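Local coordinates for protein anti-h(o) lectin I (Ulex europaeus, PDB 1FX5) that binds L-fucose as a legume lectin that recognises the H blood-group determinant and carries calcium and manganese ions, at residues Val31-Thr45 against Phe214-Val228. Numbering follows the deposited sequence.
Sequences VLQLNKVGNNLPDET and FSGSTYIGRQATHEV. Unlike the reference sequence in segment 214-228: S217 (reference Gly). With NAG (2-acetamido-2-deoxy-beta-D-glucopyranose), chain C.
Q223 grips the backbone of G38 with both ends of its side-chain amide: OE1 accepts from G38 N at 2.9 Å in a nearly straight bond (169°), while NE2 donates to G38 O at 3.0 Å. G38 O lies almost in the amide plane of Q223, although NE2 stands above the carbonyl plane of G38. An extended side chain carries the amide across to the loop, and these two bonds fix its rotation; NE2 also donates to a water that in turn donates to P42 O. Beside this grip, V37 CG1 rests on the A224 carbonyl group, and T225 OG1 donates to N35 O at 3.2 Å. With OG1 anti to the backbone N (chi1 -179°), the T225 hydroxyl also meets Q33 CG.

Antiparallel pairing frames the loop at both ends. L32 and V228 form a hydrogen-bonded pair, extended by L34 N to H226 O, and T45 pairs with T218 likewise, T218 N reaching T45 O at 2.9 Å. The methyls T45 CG2 and T218 CG2 touch at 3.6 Å, whereas T45 OG1 donates to O7 of the bound N-acetylglucosamine at 2.6 Å. P42 CG approaches O3 of this sugar, so the loop held by Q223 forms part of the glycan pocket. E44 CG meets the Y219 ring at its edge; its carboxylate is salt-bridged to R102.

Further inward, L34 packs CD2 on F214 CB (3.8 Å) and CD1 on V228 CG2. The F214 ring meets F72 edge-to-face and also contacts W231. Strands 209-219 and 224-236 thus receive successive parts of one segment in this legume lectin fold: strand 32-33 lies along 224-236, which also pairs with 64-78, and strand 44-59 lies along 209-219, whose other neighbour is strand 88-94.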
loop_
_atom_site.group_PDB
_atom_site.type_symbol
_atom_site.label_atom_id
_atom_site.label_comp_id
_atom_site.label_asym_id
_atom_site.label_seq_id
_atom_site.Cartn_x
_atom_site.Cartn_y
_atom_site.Cartn_z
ATOM N N VAL A 31 -10.061 -7.514 15.837
ATOM C CA VAL A 31 -11.052 -7.727 14.777
ATOM C C VAL A 31 -11.485 -6.397 14.142
ATOM O O VAL A 31 -11.573 -5.373 14.828
ATOM C CB VAL A 31 -12.302 -8.439 15.384
ATOM C CG1 VAL A 31 -13.476 -8.489 14.410
ATOM C CG2 VAL A 31 -11.925 -9.840 15.783
ATOM N N LEU A 32 -11.748 -6.409 12.836
ATOM C CA LEU A 32 -12.182 -5.202 12.133
ATOM C C LEU A 32 -13.722 -5.163 12.188
ATOM O O LEU A 32 -14.398 -5.992 11.571
ATOM C CB LEU A 32 -11.699 -5.225 10.674
ATOM C CG LEU A 32 -12.235 -4.162 9.702
ATOM C CD1 LEU A 32 -11.737 -2.784 10.089
ATOM C CD2 LEU A 32 -11.804 -4.497 8.270
ATOM N N GLN A 33 -14.265 -4.220 12.961
ATOM C CA GLN A 33 -15.708 -4.059 13.117
ATOM C C GLN A 33 -16.223 -3.019 12.120
ATOM O O GLN A 33 -15.946 -1.828 12.240
ATOM C CB GLN A 33 -16.035 -3.641 14.556
ATOM C CG GLN A 33 -17.518 -3.700 14.875
ATOM C CD GLN A 33 -17.832 -3.284 16.287
ATOM O OE1 GLN A 33 -18.199 -4.109 17.109
ATOM N NE2 GLN A 33 -17.708 -1.995 16.574
ATOM N N LEU A 34 -17.004 -3.465 11.153
ATOM C CA LEU A 34 -17.529 -2.564 10.144
ATOM C C LEU A 34 -18.587 -1.547 10.590
ATOM O O LEU A 34 -18.711 -0.475 10.005
ATOM C CB LEU A 34 -18.032 -3.387 8.939
ATOM C CG LEU A 34 -17.008 -4.365 8.323
ATOM C CD1 LEU A 34 -17.654 -5.217 7.214
ATOM C CD2 LEU A 34 -15.783 -3.600 7.802
ATOM N N ASN A 35 -19.366 -1.885 11.607
ATOM C CA ASN A 35 -20.397 -0.976 12.086
ATOM C C ASN A 35 -20.635 -1.266 13.545
ATOM O O ASN A 35 -20.323 -2.359 14.016
ATOM C CB ASN A 35 -21.717 -1.184 11.312
ATOM C CG ASN A 35 -22.415 -2.515 11.647
ATOM O OD1 ASN A 35 -23.342 -2.550 12.454
ATOM N ND2 ASN A 35 -21.988 -3.602 11.007
ATOM N N LYS A 36 -21.131 -0.281 14.281
ATOM C CA LYS A 36 -21.392 -0.516 15.679
ATOM C C LYS A 36 -22.896 -0.539 15.906
ATOM O O LYS A 36 -23.673 -0.166 15.014
ATOM C CB LYS A 36 -20.657 0.477 16.580
ATOM C CG LYS A 36 -20.832 1.913 16.255
ATOM C CD LYS A 36 -19.986 2.749 17.206
ATOM C CE LYS A 36 -18.547 2.247 17.252
ATOM N NZ LYS A 36 -17.652 3.161 18.032
ATOM N N VAL A 37 -23.295 -1.140 17.025
ATOM C CA VAL A 37 -24.698 -1.256 17.406
ATOM C C VAL A 37 -24.879 -0.467 18.701
ATOM O O VAL A 37 -23.896 -0.094 19.359
ATOM C CB VAL A 37 -25.094 -2.732 17.601
ATOM C CG1 VAL A 37 -24.991 -3.488 16.270
ATOM C CG2 VAL A 37 -24.182 -3.382 18.627
ATOM N N GLY A 38 -26.126 -0.219 19.065
ATOM C CA GLY A 38 -26.425 0.531 20.276
ATOM C C GLY A 38 -27.561 1.492 19.957
ATOM O O GLY A 38 -27.825 1.770 18.777
ATOM N N ASN A 39 -28.227 2.034 20.975
ATOM C CA ASN A 39 -29.335 2.957 20.707
ATOM C C ASN A 39 -29.014 4.447 20.546
ATOM O O ASN A 39 -29.900 5.246 20.228
ATOM C CB ASN A 39 -30.540 2.706 21.631
ATOM C CG ASN A 39 -30.152 2.544 23.088
ATOM O OD1 ASN A 39 -28.974 2.397 23.423
ATOM N ND2 ASN A 39 -31.150 2.552 23.966
ATOM N N ASN A 40 -27.742 4.809 20.663
ATOM C CA ASN A 40 -27.324 6.202 20.513
ATOM C C ASN A 40 -26.710 6.403 19.104
ATOM O O ASN A 40 -25.661 7.060 18.962
ATOM C CB ASN A 40 -26.269 6.523 21.563
ATOM C CG ASN A 40 -25.073 5.601 21.458
ATOM O OD1 ASN A 40 -25.205 4.432 21.062
ATOM N ND2 ASN A 40 -23.895 6.117 21.789
ATOM N N LEU A 41 -27.344 5.831 18.077
ATOM C CA LEU A 41 -26.868 5.933 16.688
ATOM C C LEU A 41 -28.038 6.328 15.812
ATOM O O LEU A 41 -29.179 6.188 16.232
ATOM C CB LEU A 41 -26.371 4.564 16.198
ATOM C CG LEU A 41 -25.156 3.911 16.859
ATOM C CD1 LEU A 41 -25.076 2.473 16.388
ATOM C CD2 LEU A 41 -23.850 4.680 16.559
ATOM N N PRO A 42 -27.777 6.852 14.605
ATOM C CA PRO A 42 -28.851 7.253 13.672
ATOM C C PRO A 42 -29.645 5.987 13.306
ATOM O O PRO A 42 -29.121 4.886 13.468
ATOM C CB PRO A 42 -28.083 7.724 12.432
ATOM C CG PRO A 42 -26.734 8.101 12.956
ATOM C CD PRO A 42 -26.438 7.120 14.043
ATOM N N ASP A 43 -30.863 6.133 12.764
ATOM C CA ASP A 43 -31.696 4.978 12.376
ATOM C C ASP A 43 -30.946 4.074 11.389
ATOM O O ASP A 43 -30.950 2.840 11.530
ATOM C CB ASP A 43 -33.024 5.428 11.749
ATOM C CG ASP A 43 -34.021 5.966 12.778
ATOM O OD1 ASP A 43 -35.121 6.416 12.378
ATOM O OD2 ASP A 43 -33.718 5.945 13.991
ATOM N N GLU A 44 -30.384 4.687 10.348
ATOM C CA GLU A 44 -29.621 3.970 9.325
ATOM C C GLU A 44 -28.167 4.236 9.722
ATOM O O GLU A 44 -27.700 5.374 9.629
ATOM C CB GLU A 44 -29.945 4.520 7.924
ATOM C CG GLU A 44 -31.372 4.165 7.487
ATOM C CD GLU A 44 -31.785 4.736 6.137
ATOM O OE1 GLU A 44 -31.773 4.006 5.132
ATOM O OE2 GLU A 44 -32.174 5.905 6.085
ATOM N N THR A 45 -27.451 3.208 10.167
ATOM C CA THR A 45 -26.069 3.401 10.572
ATOM C C THR A 45 -25.101 2.405 9.907
ATOM O O THR A 45 -25.511 1.300 9.520
ATOM C CB THR A 45 -25.979 3.345 12.127
ATOM O OG1 THR A 45 -24.651 3.660 12.556
ATOM C CG2 THR A 45 -26.369 1.979 12.647
ATOM N N PHE A 214 -14.211 -2.672 2.570
ATOM C CA PHE A 214 -15.478 -3.245 2.979
ATOM C C PHE A 214 -16.397 -2.176 3.569
ATOM O O PHE A 214 -15.952 -1.099 3.988
ATOM C CB PHE A 214 -15.281 -4.275 4.118
ATOM C CG PHE A 214 -14.233 -5.362 3.858
ATOM C CD1 PHE A 214 -12.905 -5.177 4.250
ATOM C CD2 PHE A 214 -14.597 -6.588 3.303
ATOM C CE1 PHE A 214 -11.961 -6.194 4.095
ATOM C CE2 PHE A 214 -13.663 -7.599 3.151
ATOM C CZ PHE A 214 -12.345 -7.402 3.545
ATOM N N SER A 215 -17.675 -2.517 3.662
ATOM C CA SER A 215 -18.690 -1.634 4.224
ATOM C C SER A 215 -19.647 -2.570 4.980
ATOM O O SER A 215 -19.788 -3.759 4.622
ATOM C CB SER A 215 -19.424 -0.812 3.135
ATOM O OG SER A 215 -20.569 -1.465 2.596
ATOM N N GLY A 216 -20.238 -2.069 6.063
ATOM C CA GLY A 216 -21.162 -2.859 6.851
ATOM C C GLY A 216 -22.215 -1.890 7.346
ATOM O O GLY A 216 -21.890 -0.722 7.584
ATOM N N SER A 217 -23.467 -2.335 7.487
ATOM C CA SER A 217 -24.505 -1.442 7.959
ATOM C C SER A 217 -25.681 -2.197 8.557
ATOM O O SER A 217 -25.803 -3.413 8.377
ATOM C CB SER A 217 -24.969 -0.489 6.844
ATOM O OG SER A 217 -25.583 -1.205 5.807
ATOM N N THR A 218 -26.521 -1.462 9.291
ATOM C CA THR A 218 -27.696 -2.010 9.950
ATOM C C THR A 218 -28.786 -0.934 10.160
ATOM O O THR A 218 -28.583 0.240 9.830
ATOM C CB THR A 218 -27.283 -2.668 11.279
ATOM O OG1 THR A 218 -28.343 -3.512 11.760
ATOM C CG2 THR A 218 -26.925 -1.603 12.313
ATOM N N TYR A 219 -29.925 -1.325 10.723
ATOM C CA TYR A 219 -31.036 -0.396 10.956
ATOM C C TYR A 219 -31.591 -0.549 12.386
ATOM O O TYR A 219 -31.436 -1.643 12.957
ATOM C CB TYR A 219 -32.102 -0.764 9.934
ATOM C CG TYR A 219 -33.255 0.168 9.872
ATOM C CD1 TYR A 219 -34.506 -0.227 10.346
ATOM C CD2 TYR A 219 -33.103 1.447 9.355
ATOM C CE1 TYR A 219 -35.564 0.619 10.307
ATOM C CE2 TYR A 219 -34.164 2.311 9.311
ATOM C CZ TYR A 219 -35.395 1.889 9.792
ATOM O OH TYR A 219 -36.474 2.730 9.747
ATOM N N ILE A 220 -32.242 0.490 12.961
ATOM C CA ILE A 220 -32.792 0.375 14.351
ATOM C C ILE A 220 -33.863 -0.675 14.475
ATOM O O ILE A 220 -34.728 -0.784 13.605
ATOM C CB ILE A 220 -33.484 1.641 14.955
ATOM C CG1 ILE A 220 -33.758 2.692 13.902
ATOM C CG2 ILE A 220 -32.746 2.125 16.207
ATOM C CD1 ILE A 220 -34.926 2.366 13.058
ATOM N N GLY A 221 -33.828 -1.413 15.579
ATOM C CA GLY A 221 -34.823 -2.449 15.792
ATOM C C GLY A 221 -34.431 -3.807 15.253
ATOM O O GLY A 221 -35.067 -4.808 15.579
ATOM N N ARG A 222 -33.391 -3.859 14.426
ATOM C CA ARG A 222 -32.938 -5.125 13.852
ATOM C C ARG A 222 -31.429 -5.088 13.671
ATOM O O ARG A 222 -30.876 -5.686 12.744
ATOM C CB ARG A 222 -33.680 -5.426 12.528
ATOM C CG ARG A 222 -34.202 -4.219 11.748
ATOM C CD ARG A 222 -35.655 -4.411 11.195
ATOM N NE ARG A 222 -35.779 -5.650 10.443
ATOM C CZ ARG A 222 -36.895 -6.130 9.895
ATOM N NH1 ARG A 222 -38.047 -5.489 9.985
ATOM N NH2 ARG A 222 -36.847 -7.301 9.269
ATOM N N GLN A 223 -30.774 -4.454 14.633
ATOM C CA GLN A 223 -29.339 -4.295 14.639
ATOM C C GLN A 223 -28.500 -5.537 14.745
ATOM O O GLN A 223 -28.831 -6.462 15.461
ATOM C CB GLN A 223 -28.909 -3.331 15.745
ATOM C CG GLN A 223 -29.490 -1.930 15.618
ATOM C CD GLN A 223 -28.898 -0.973 16.649
ATOM O OE1 GLN A 223 -28.417 -1.396 17.706
ATOM N NE2 GLN A 223 -28.911 0.314 16.336
ATOM N N ALA A 224 -27.384 -5.512 14.027
ATOM C CA ALA A 224 -26.420 -6.601 13.997
ATOM C C ALA A 224 -25.063 -5.984 13.645
ATOM O O ALA A 224 -25.000 -4.934 12.985
ATOM C CB ALA A 224 -26.812 -7.638 12.961
ATOM N N THR A 225 -23.991 -6.559 14.173
ATOM C CA THR A 225 -22.655 -6.064 13.893
ATOM C C THR A 225 -22.016 -7.071 12.893
ATOM O O THR A 225 -22.329 -8.263 12.925
ATOM C CB THR A 225 -21.840 -5.889 15.198
ATOM O OG1 THR A 225 -20.529 -5.385 14.878
ATOM C CG2 THR A 225 -21.728 -7.213 15.944
ATOM N N HIS A 226 -21.192 -6.576 11.966
ATOM C CA HIS A 226 -20.539 -7.414 10.953
ATOM C C HIS A 226 -19.046 -7.255 11.173
ATOM O O HIS A 226 -18.532 -6.138 11.088
ATOM C CB HIS A 226 -20.978 -6.941 9.554
ATOM C CG HIS A 226 -22.466 -6.939 9.372
ATOM N ND1 HIS A 226 -23.257 -5.865 9.727
ATOM C CD2 HIS A 226 -23.314 -7.913 8.963
ATOM C CE1 HIS A 226 -24.531 -6.181 9.555
ATOM N NE2 HIS A 226 -24.595 -7.419 9.092
ATOM N N GLU A 227 -18.355 -8.380 11.380
ATOM C CA GLU A 227 -16.915 -8.402 11.642
ATOM C C GLU A 227 -15.991 -9.259 10.772
ATOM O O GLU A 227 -16.287 -10.412 10.478
ATOM C CB GLU A 227 -16.753 -8.774 13.112
ATOM C CG GLU A 227 -17.416 -7.730 13.989
ATOM C CD GLU A 227 -17.776 -8.217 15.361
ATOM O OE1 GLU A 227 -17.287 -7.638 16.332
ATOM O OE2 GLU A 227 -18.586 -9.149 15.490
ATOM N N VAL A 228 -14.849 -8.688 10.408
ATOM C CA VAL A 228 -13.871 -9.370 9.576
ATOM C C VAL A 228 -12.695 -9.789 10.437
ATOM O O VAL A 228 -12.162 -8.972 11.205
ATOM C CB VAL A 228 -13.386 -8.454 8.411
ATOM C CG1 VAL A 228 -12.329 -9.166 7.576
ATOM C CG2 VAL A 228 -14.575 -8.055 7.515
HETATM C C1 NAG C . -21.541 7.273 13.588
HETATM C C2 NAG C . -22.687 7.781 12.696
HETATM C C3 NAG C . -22.865 9.290 12.945
HETATM C C4 NAG C . -23.141 9.554 14.441
HETATM C C5 NAG C . -22.029 8.912 15.301
HETATM C C6 NAG C . -22.340 8.959 16.794
HETATM C C7 NAG C . -22.923 6.460 10.659
HETATM C C8 NAG C . -22.593 6.344 9.177
HETATM N N2 NAG C . -22.439 7.541 11.279
HETATM O O3 NAG C . -23.956 9.785 12.132
HETATM O O4 NAG C . -23.175 10.984 14.692
HETATM O O5 NAG C . -21.858 7.514 14.968
HETATM O O6 NAG C . -23.668 8.509 17.058
HETATM O O7 NAG C . -23.543 5.570 11.240
HETATM O O HOH W 1 -29.582 2.114 14.213
#